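Local coordinates for intimin (Escherichia coli, PDB 1F00), which probably mediates adhesion of enteropathogenic bacteria to host cells, binding its receptor through the C-terminal lectin-like domain, at residues A[192-196]-A[271-277]; A[210-214]-A[241-245]; A[131-135]-A[168-172]. All coordinates share one frame; numbering follows the deposited sequence.

Interaction 1: residues A[192-196]-A[271-277]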
# COMPACT_ATOMS: atom_id res chain seq x y z
N LYS A 192 11.87 18.12 -26.17
CA LYS A 192 11.86 19.21 -27.13
C LYS A 192 10.47 19.65 -27.53
O LYS A 192 9.54 18.85 -27.57
CB LYS A 192 12.59 18.76 -28.40
CG LYS A 192 11.98 17.50 -29.02
CD LYS A 192 12.72 17.05 -30.27
CE LYS A 192 12.18 15.70 -30.76
NZ LYS A 192 12.89 15.26 -32.00
N ARG A 193 10.31 20.94 -27.84
CA ARG A 193 9.03 21.44 -28.31
C ARG A 193 9.01 21.07 -29.79
O ARG A 193 10.06 21.03 -30.44
CB ARG A 193 8.91 22.95 -28.14
CG ARG A 193 8.75 23.40 -26.70
CD ARG A 193 8.57 24.91 -26.62
NE ARG A 193 8.51 25.41 -25.25
CZ ARG A 193 9.49 25.28 -24.36
NH1 ARG A 193 10.62 24.66 -24.70
NH2 ARG A 193 9.35 25.77 -23.14
N VAL A 194 7.83 20.79 -30.32
CA VAL A 194 7.71 20.39 -31.71
C VAL A 194 6.53 21.08 -32.38
O VAL A 194 5.70 21.70 -31.71
CB VAL A 194 7.51 18.86 -31.81
CG1 VAL A 194 8.73 18.14 -31.25
CG2 VAL A 194 6.25 18.43 -31.03
N THR A 195 6.45 20.99 -33.71
CA THR A 195 5.33 21.60 -34.41
C THR A 195 4.10 20.75 -34.12
O THR A 195 4.22 19.64 -33.61
CB THR A 195 5.55 21.62 -35.94
OG1 THR A 195 5.51 20.28 -36.44
CG2 THR A 195 6.88 22.26 -36.28
N TYR A 196 2.93 21.28 -34.44
CA TYR A 196 1.69 20.55 -34.22
C TYR A 196 1.70 19.24 -35.01
O TYR A 196 1.37 18.19 -34.47
CB TYR A 196 0.49 21.42 -34.63
CG TYR A 196 -0.84 20.70 -34.61
CD1 TYR A 196 -1.26 19.94 -35.70
CD2 TYR A 196 -1.66 20.74 -33.48
CE1 TYR A 196 -2.46 19.23 -35.67
CE2 TYR A 196 -2.86 20.03 -33.43
CZ TYR A 196 -3.25 19.28 -34.53
OH TYR A 196 -4.44 18.59 -34.51
N ALA A 271 0.62 26.82 -35.57
CA ALA A 271 0.87 25.38 -35.63
C ALA A 271 2.13 24.92 -36.35
O ALA A 271 2.70 23.87 -36.02
CB ALA A 271 -0.34 24.69 -36.24
N SER A 272 2.58 25.69 -37.34
CA SER A 272 3.76 25.32 -38.10
C SER A 272 5.08 25.60 -37.38
O SER A 272 6.15 25.37 -37.94
CB SER A 272 3.77 26.05 -39.45
OG SER A 272 3.87 27.45 -39.27
N GLU A 273 4.99 26.08 -36.14
CA GLU A 273 6.19 26.37 -35.34
C GLU A 273 6.26 25.42 -34.14
O GLU A 273 5.24 24.87 -33.73
CB GLU A 273 6.15 27.80 -34.82
CG GLU A 273 5.88 28.86 -35.86
CD GLU A 273 6.11 30.26 -35.32
OE1 GLU A 273 5.61 30.57 -34.22
OE2 GLU A 273 6.80 31.05 -36.00
N SER A 274 7.45 25.24 -33.58
CA SER A 274 7.61 24.36 -32.42
C SER A 274 7.31 25.16 -31.16
O SER A 274 8.20 25.49 -30.36
CB SER A 274 9.04 23.79 -32.39
OG SER A 274 9.99 24.83 -32.53
N ASN A 275 6.03 25.46 -30.99
CA ASN A 275 5.51 26.26 -29.88
C ASN A 275 5.05 25.47 -28.66
O ASN A 275 4.75 26.05 -27.63
CB ASN A 275 4.35 27.12 -30.39
CG ASN A 275 4.82 28.28 -31.27
OD1 ASN A 275 4.13 28.69 -32.20
ND2 ASN A 275 6.00 28.81 -30.96
N ALA A 276 5.00 24.15 -28.76
CA ALA A 276 4.56 23.35 -27.63
C ALA A 276 5.13 21.95 -27.62
O ALA A 276 5.74 21.51 -28.58
CB ALA A 276 3.03 23.29 -27.62
N TYR A 277 4.92 21.26 -26.50
CA TYR A 277 5.39 19.89 -26.34
C TYR A 277 4.32 18.93 -26.83
O TYR A 277 3.14 19.27 -26.86
CB TYR A 277 5.69 19.59 -24.87
CG TYR A 277 6.87 20.35 -24.34
CD1 TYR A 277 6.70 21.54 -23.63
CD2 TYR A 277 8.17 19.90 -24.58
CE1 TYR A 277 7.81 22.26 -23.17
CE2 TYR A 277 9.28 20.61 -24.14
CZ TYR A 277 9.09 21.79 -23.43
OH TYR A 277 10.18 22.50 -23.00
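An antiparallel strand pairing, weakly bonded and extended by turn-to-turn packing, joins 192-196 to 271-277 at the start of strand 276-281. Val194 and Ala276 form a hydrogen-bonded pair. Val194 N reaches Ala276 O at 2.8 Å. Beyond this bridge 271-277 passes through an inverse gamma turn centred on Ser274. Two CA-H...O contacts lie there: Ser274 CA is 3.4 Å from Val194 O, and Thr195 CA is 3.3 Å from Glu273 O. Val194 O also accepts from the indole NE1 of Trp242. A second backbone bond closes the far end, where Tyr196 N meets Ala271 O at 3.0 Å. Tyr196 CB packs on Ala271 CB at 3.7 Å. The Tyr196 ring leads away, and its OH bonds to Gln245 N. Across the strand start, Arg193 lies over one face of the Tyr277 ring. Its CG is anti to the carbonyl carbon (chi1 -72°) and the chain runs extended to NE, which carries it across the ring. Arg193 CG sits 3.7 Å from the Tyr277 ring centroid, 14° off the normal, a CH-pi contact. The guanidinium is turned 44° from the ring. Arg193 NH1 is 2.8 Å from Tyr277 OH, but the angle is too poor for a hydrogen bond. Thr195 is the N-cap of helix 196-205, its OG1 accepting from Asp198 N. The contact joins the C-terminal strand to the chain entering helix 196-205, in the C-type lectin-like domain.

Interaction 2: residues A[210-214]-A[241-245]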
# COMPACT_ATOMS: atom_id res chain seq x y z
N LEU A 210 -3.50 12.96 -29.76
CA LEU A 210 -3.28 14.25 -29.11
C LEU A 210 -4.46 14.47 -28.17
O LEU A 210 -5.51 13.84 -28.33
CB LEU A 210 -3.28 15.40 -30.12
CG LEU A 210 -2.01 15.79 -30.89
CD1 LEU A 210 -2.31 16.96 -31.80
CD2 LEU A 210 -0.91 16.16 -29.92
N PRO A 211 -4.29 15.34 -27.16
CA PRO A 211 -5.43 15.59 -26.26
C PRO A 211 -6.53 16.11 -27.20
O PRO A 211 -6.23 16.86 -28.13
CB PRO A 211 -4.90 16.67 -25.32
CG PRO A 211 -3.44 16.32 -25.22
CD PRO A 211 -3.07 16.00 -26.65
N SER A 212 -7.77 15.73 -26.97
CA SER A 212 -8.86 16.18 -27.84
C SER A 212 -9.20 17.64 -27.64
O SER A 212 -9.78 18.28 -28.52
CB SER A 212 -10.12 15.36 -27.58
OG SER A 212 -10.63 15.65 -26.29
N SER A 213 -8.82 18.18 -26.49
CA SER A 213 -9.16 19.54 -26.15
C SER A 213 -8.44 19.96 -24.87
O SER A 213 -7.81 19.14 -24.21
CB SER A 213 -10.65 19.62 -25.89
OG SER A 213 -10.98 18.67 -24.87
N GLN A 214 -8.57 21.23 -24.53
CA GLN A 214 -7.98 21.74 -23.30
C GLN A 214 -8.68 21.04 -22.14
O GLN A 214 -8.07 20.76 -21.10
CB GLN A 214 -8.17 23.26 -23.23
CG GLN A 214 -7.29 24.02 -24.23
CD GLN A 214 -7.75 25.43 -24.52
OE1 GLN A 214 -6.97 26.28 -24.96
NE2 GLN A 214 -9.03 25.70 -24.29
N SER A 241 1.25 22.06 -23.87
CA SER A 241 1.02 20.98 -24.82
C SER A 241 -0.07 21.24 -25.85
O SER A 241 -1.10 21.83 -25.53
CB SER A 241 0.66 19.70 -24.04
OG SER A 241 1.48 19.56 -22.89
N TRP A 242 0.15 20.77 -27.07
CA TRP A 242 -0.81 20.93 -28.16
C TRP A 242 -2.09 20.14 -27.88
O TRP A 242 -2.05 19.10 -27.23
CB TRP A 242 -0.24 20.37 -29.46
CG TRP A 242 1.00 21.02 -30.01
CD1 TRP A 242 2.25 20.49 -30.04
CD2 TRP A 242 1.07 22.28 -30.68
NE1 TRP A 242 3.11 21.34 -30.70
CE2 TRP A 242 2.41 22.45 -31.10
CE3 TRP A 242 0.14 23.28 -30.97
CZ2 TRP A 242 2.84 23.58 -31.80
CZ3 TRP A 242 0.57 24.42 -31.67
CH2 TRP A 242 1.91 24.55 -32.08
N VAL A 243 -3.22 20.65 -28.36
CA VAL A 243 -4.49 19.93 -28.24
C VAL A 243 -5.02 19.86 -29.67
O VAL A 243 -4.72 20.74 -30.49
CB VAL A 243 -5.55 20.64 -27.33
CG1 VAL A 243 -4.96 20.92 -25.96
CG2 VAL A 243 -6.08 21.90 -27.99
N GLN A 244 -5.77 18.81 -29.99
CA GLN A 244 -6.33 18.61 -31.33
C GLN A 244 -6.94 19.90 -31.90
O GLN A 244 -7.66 20.62 -31.22
CB GLN A 244 -7.41 17.52 -31.30
CG GLN A 244 -7.87 17.07 -32.69
CD GLN A 244 -6.86 16.19 -33.39
OE1 GLN A 244 -6.75 16.20 -34.62
NE2 GLN A 244 -6.12 15.40 -32.61
N GLN A 245 -6.65 20.18 -33.17
CA GLN A 245 -7.19 21.38 -33.82
C GLN A 245 -8.69 21.24 -34.03
O GLN A 245 -9.19 20.15 -34.31
CB GLN A 245 -6.56 21.58 -35.21
CG GLN A 245 -5.13 22.12 -35.25
CD GLN A 245 -4.62 22.21 -36.68
OE1 GLN A 245 -4.73 21.26 -37.45
NE2 GLN A 245 -4.06 23.36 -37.05
O HOH W 1 -7.23 13.91 -30.51
O HOH W 2 -4.31 13.10 -32.52
O HOH W 3 -9.91 20.63 -29.85
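Leu210 packs against Trp242 and Gln244 at the start of this loop-to-strand contact. The Leu210 CD2 methyl lies 4.3 Å from Trp242 CB. Its CB faces Gln244 NE2, and the two side chains cross at about a right angle. The Gln244 chain leaves with CG anti to the backbone N (chi1 -170°) and then bends at chi2. That bend brings the amide back alongside the Leu210 backbone. Two waters bridge the Gln244 amide to the Leu210 backbone. One accepts from both Leu210 N and Gln244 NE2. The other donates to Leu210 O and accepts a weak bond from Gln244 NE2. Pro211 comes next. Pro211 CD rests 3.3 Å from Trp242 O, and its CB touches Val243 CG1. Its carbonyl gives the one direct hydrogen bond between the segments: Gln244 N meets Pro211 O at 2.7 Å, almost straight at 175°. Ser212 turns its side chain away, but its O lies 3.7 Å from Gln244 CB. A third water donates to both Ser212 O and Gln244 O. Ser213 offers backbone only to Val243 CG1, 3.8 Å from Ser213 C. Its OG makes a weak N-cap bond to Glu216 N. Gln214 opens helix 214-224, and its CG touches Val243 CG1 at 4.2 Å. Val243 CG1 thus meets Pro211, Ser213 and Gln214. The join ties the loop between helices 196-205 and 214-224 to strand 240-242 and the residues after it, within the C-type lectin-like fold of the domain.

Interaction 3: residues A[131-135]-A[168-172]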
# COMPACT_ATOMS: atom_id res chain seq x y z
N GLY A 131 -1.49 -0.54 11.60
CA GLY A 131 -1.61 -1.84 12.24
C GLY A 131 -0.29 -2.58 12.24
O GLY A 131 0.74 -2.02 11.85
N GLY A 132 -0.31 -3.84 12.66
CA GLY A 132 0.91 -4.61 12.72
C GLY A 132 1.80 -3.95 13.76
O GLY A 132 1.31 -3.22 14.61
N ASN A 133 3.11 -4.19 13.69
CA ASN A 133 4.02 -3.59 14.65
C ASN A 133 4.56 -2.25 14.18
O ASN A 133 5.50 -1.70 14.76
CB ASN A 133 5.18 -4.55 14.94
CG ASN A 133 6.12 -4.70 13.77
OD1 ASN A 133 5.83 -4.26 12.66
ND2 ASN A 133 7.26 -5.34 14.02
N GLY A 134 3.98 -1.73 13.10
CA GLY A 134 4.38 -0.44 12.58
C GLY A 134 5.61 -0.37 11.70
O GLY A 134 5.93 0.70 11.19
N LYS A 135 6.31 -1.49 11.51
CA LYS A 135 7.50 -1.52 10.66
C LYS A 135 7.10 -2.16 9.33
O LYS A 135 6.93 -3.37 9.23
CB LYS A 135 8.60 -2.34 11.34
CG LYS A 135 9.92 -2.34 10.60
CD LYS A 135 10.99 -3.10 11.38
CE LYS A 135 12.30 -3.18 10.61
NZ LYS A 135 13.35 -3.90 11.38
N ILE A 168 4.00 -5.41 4.11
CA ILE A 168 4.14 -6.43 5.14
C ILE A 168 4.77 -5.78 6.36
O ILE A 168 5.61 -4.89 6.25
CB ILE A 168 5.02 -7.62 4.66
CG1 ILE A 168 6.41 -7.14 4.27
CG2 ILE A 168 4.36 -8.32 3.49
CD1 ILE A 168 7.32 -8.25 3.74
N SER A 169 4.32 -6.20 7.54
CA SER A 169 4.86 -5.67 8.79
C SER A 169 5.75 -6.76 9.37
O SER A 169 5.49 -7.95 9.14
CB SER A 169 3.72 -5.32 9.75
OG SER A 169 2.80 -6.39 9.88
N SER A 170 6.78 -6.38 10.12
CA SER A 170 7.70 -7.37 10.67
C SER A 170 7.15 -8.30 11.73
O SER A 170 7.85 -9.20 12.19
CB SER A 170 8.99 -6.68 11.17
OG SER A 170 8.72 -5.70 12.15
N ASP A 171 5.90 -8.11 12.14
CA ASP A 171 5.29 -9.01 13.12
C ASP A 171 4.65 -10.13 12.30
O ASP A 171 3.94 -10.98 12.83
CB ASP A 171 4.23 -8.31 13.97
CG ASP A 171 3.13 -7.69 13.14
OD1 ASP A 171 1.96 -8.08 13.32
OD2 ASP A 171 3.45 -6.82 12.31
N ASN A 172 4.90 -10.09 10.99
CA ASN A 172 4.41 -11.09 10.05
C ASN A 172 2.94 -10.99 9.63
O ASN A 172 2.13 -11.85 9.95
CB ASN A 172 4.69 -12.49 10.58
CG ASN A 172 4.26 -13.57 9.63
OD1 ASN A 172 4.69 -13.61 8.48
ND2 ASN A 172 3.39 -14.47 10.10
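Asn133 lays its side chain against Asp171, the two running past each other in opposite directions with amide and carboxylate planes 44° apart. The link between them is made by the backbone: Asn133 N donates to Asp171 OD2 at 3.0 Å. It comes from above the carboxylate plane, 73° out of it. Ser169 OG donates to Asp171 OD2 at 2.6 Å, from the opposite face and on the syn side. Two donors therefore grip Asp171 OD2, which would be expected to steady its negative charge. OD1 of the same carboxylate accepts from Gln173 NE2. Gly132 has no side chain, and its CA comes within 3.4 Å of Asp171 OD2. Residues 131-134 form a type II' turn between strands 124-130 and 136-140 of the bacterial Ig-like domain, and 168-172 takes in the last residues of strand 163-169 and the turn after it. Two neighbouring turns at one end of the domain are thus laced together. Asn133 also forms an Asx turn. Its CG lies between the backbone N and carbonyl carbon (chi1 70°), and Asn133 OD1 accepts from Lys135 N at 3.0 Å. Lys135 runs alongside, its CB and CD each 3.5 Å from Ser170 OG. Ser170 N donates to Lys135 O at 3.1 Å. Phe94, on strand 91-94, touches both Asn133 and Asp171.

From the N terminus, interaction 3 comes first. It closes a loop of 32 residues, about half of it strand, within the Ig-like domain of the group 2 family. It is complete before the lectin domain's contacts begin. Interaction 1 opens at 192-196 and closes at 271-277, with 74 residues between. Interaction 2 is nested inside that loop, with 26 residues between its segments. Interactions 1 and 2 have centres about 12 Å apart and touch, chiefly where the first helix begins and around Trp242. Together they join the start of helix 196-205, the loop before helix 214-224, strand 240-242 and the start of strand 276-281. Interaction 3 stands apart, about 51 Å from interaction 1 between centres.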